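Local coordinates for uncharacterized protein (Legionella longbeachae NSW150, PDB 4JZA) that probably dephosphorylates phosphoinositides, removing the 3-phosphate from phosphatidylinositol 3-phosphate, and is thereby thought to act in host lipid metabolism during infection, at residues K693-L698 and E738-P743. Residues are numbered along the deposited sequence; the frame is centred on the assembly and turned at random.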
loop_
_atom_site.group_PDB
_atom_site.type_symbol
_atom_site.label_atom_id
_atom_site.label_comp_id
_atom_site.label_asym_id
_atom_site.label_seq_id
_atom_site.Cartn_x
_atom_site.Cartn_y
_atom_site.Cartn_z
ATOM N N LYS A 693 -12.998 -3.500 43.050
ATOM C CA LYS A 693 -12.163 -3.453 44.251
ATOM C C LYS A 693 -11.570 -2.081 44.408
ATOM O O LYS A 693 -11.582 -1.522 45.494
ATOM C CB LYS A 693 -11.018 -4.489 44.205
ATOM C CG LYS A 693 -11.447 -5.946 44.076
ATOM C CD LYS A 693 -10.256 -6.886 44.020
ATOM C CE LYS A 693 -10.697 -8.275 43.627
ATOM N NZ LYS A 693 -9.829 -9.237 44.344
ATOM N N LEU A 694 -11.038 -1.560 43.316
ATOM C CA LEU A 694 -10.420 -0.229 43.297
ATOM C C LEU A 694 -11.451 0.827 43.614
ATOM O O LEU A 694 -11.200 1.715 44.451
ATOM C CB LEU A 694 -9.797 0.075 41.936
ATOM C CG LEU A 694 -8.502 -0.659 41.605
ATOM C CD1 LEU A 694 -8.126 -0.364 40.162
ATOM C CD2 LEU A 694 -7.401 -0.210 42.523
ATOM N N TYR A 695 -12.624 0.697 42.985
ATOM C CA TYR A 695 -13.739 1.607 43.248
ATOM C C TYR A 695 -14.166 1.558 44.717
ATOM O O TYR A 695 -14.144 2.568 45.392
ATOM C CB TYR A 695 -14.922 1.307 42.318
ATOM C CG TYR A 695 -15.992 2.363 42.335
ATOM C CD1 TYR A 695 -15.939 3.436 41.454
ATOM C CD2 TYR A 695 -17.054 2.289 43.226
ATOM C CE1 TYR A 695 -16.911 4.413 41.454
ATOM C CE2 TYR A 695 -18.023 3.276 43.256
ATOM C CZ TYR A 695 -17.938 4.338 42.376
ATOM O OH TYR A 695 -18.888 5.315 42.411
ATOM N N ASP A 696 -14.529 0.403 45.235
ATOM C CA ASP A 696 -14.965 0.365 46.645
ATOM C C ASP A 696 -13.931 0.983 47.621
ATOM O O ASP A 696 -14.265 1.851 48.435
ATOM C CB ASP A 696 -15.349 -1.084 47.074
ATOM C CG ASP A 696 -16.515 -1.642 46.248
ATOM O OD1 ASP A 696 -17.374 -0.850 45.761
ATOM O OD2 ASP A 696 -16.548 -2.873 46.051
ATOM N N ALA A 697 -12.689 0.513 47.557
ATOM C CA ALA A 697 -11.610 1.076 48.386
ATOM C C ALA A 697 -11.497 2.589 48.234
ATOM O O ALA A 697 -11.448 3.295 49.201
ATOM C CB ALA A 697 -10.265 0.411 48.069
ATOM N N LEU A 698 -11.504 3.084 47.021
ATOM C CA LEU A 698 -11.480 4.526 46.806
ATOM C C LEU A 698 -12.701 5.285 47.329
ATOM O O LEU A 698 -12.557 6.410 47.857
ATOM C CB LEU A 698 -11.268 4.825 45.348
ATOM C CG LEU A 698 -10.915 6.257 44.995
ATOM C CD1 LEU A 698 -9.728 6.829 45.756
ATOM C CD2 LEU A 698 -10.677 6.307 43.480
ATOM N N GLU A 738 -17.046 14.112 42.549
ATOM C CA GLU A 738 -18.129 14.404 41.608
ATOM C C GLU A 738 -18.503 13.152 40.809
ATOM O O GLU A 738 -19.675 12.885 40.589
ATOM C CB GLU A 738 -17.767 15.545 40.636
ATOM C CG GLU A 738 -18.162 16.989 41.007
ATOM C CD GLU A 738 -19.641 17.203 41.327
ATOM O OE1 GLU A 738 -20.305 17.922 40.551
ATOM O OE2 GLU A 738 -20.151 16.701 42.351
ATOM N N LEU A 739 -17.510 12.381 40.399
ATOM C CA LEU A 739 -17.743 11.221 39.566
ATOM C C LEU A 739 -18.372 10.108 40.349
ATOM O O LEU A 739 -19.066 9.276 39.765
ATOM C CB LEU A 739 -16.444 10.702 38.979
ATOM C CG LEU A 739 -15.949 11.474 37.751
ATOM C CD1 LEU A 739 -14.485 11.162 37.408
ATOM C CD2 LEU A 739 -16.839 11.191 36.552
HETATM N N MSE A 740 -18.116 10.081 41.654
HETATM C CA MSE A 740 -18.615 9.039 42.538
HETATM C C MSE A 740 -19.913 9.414 43.169
HETATM O O MSE A 740 -20.419 8.646 43.969
HETATM C CB MSE A 740 -17.582 8.735 43.641
HETATM C CG MSE A 740 -16.555 7.847 42.977
HETATM SE SE MSE A 740 -14.889 7.544 43.959
HETATM C CE MSE A 740 -15.312 5.660 44.250
ATOM N N LEU A 741 -20.489 10.568 42.831
ATOM C CA LEU A 741 -21.686 11.024 43.546
ATOM C C LEU A 741 -22.930 10.190 43.161
ATOM O O LEU A 741 -23.682 9.826 44.045
ATOM C CB LEU A 741 -21.905 12.541 43.392
ATOM C CG LEU A 741 -22.080 13.307 44.727
ATOM C CD1 LEU A 741 -21.288 14.611 44.722
ATOM C CD2 LEU A 741 -23.547 13.584 45.063
ATOM N N SER A 742 -23.139 9.882 41.870
ATOM C CA SER A 742 -24.144 8.867 41.454
ATOM C C SER A 742 -23.748 7.503 42.019
ATOM O O SER A 742 -22.567 7.236 42.158
ATOM C CB SER A 742 -24.224 8.739 39.927
ATOM O OG SER A 742 -25.038 9.735 39.355
ATOM N N PRO A 743 -24.721 6.630 42.351
ATOM C CA PRO A 743 -24.292 5.254 42.697
ATOM C C PRO A 743 -24.095 4.416 41.418
ATOM O O PRO A 743 -24.750 4.681 40.400
ATOM C CB PRO A 743 -25.438 4.718 43.587
ATOM C CG PRO A 743 -26.495 5.796 43.614
ATOM C CD PRO A 743 -26.172 6.808 42.541
#
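Tyr695 swings CG to the side opposite its backbone N (chi1 -168°), carrying the ring out from helix 676-702, while selenomethionine Met740 runs extended to its selenium and then bends at chi3 (112°). These torsions send the two side chains toward each other from opposite directions and create a Met-aromatic contact between helices of the C-terminal helical domain. The bend sets the terminal methyl over the tyrosine ring: Met740 CE sits 3.4 Å from the centroid of the Tyr695 ring and 11° off its normal, a CH-pi contact over the middle of one face. The selenium stands farther back, with Met740 SE 5.0 Å from the same centroid and oblique to the ring, so the methyl does most of the touching. The same methyl also reaches the next turn of the helix, where Leu698 CB lies 4.3 Å from Met740 CE. Tyr695 and Leu698, three residues apart, thus receive one side chain between them. Beyond the pair, Tyr695 packs on Asn749, Arg752 and Ile753 of helix 748-761, and Leu698 on Trp805 of helix 794-817 and on Val777 and Leu781, placing the contact within a buried helical core. Arg752 also hydrogen-bonds through NH1 to Ser742 O, joining this part of 738-743 to helix 748-761. At the outer end of the ring, Tyr695 OH lies against the first part of the Met740 side chain, 3.5 Å from Met740 CG.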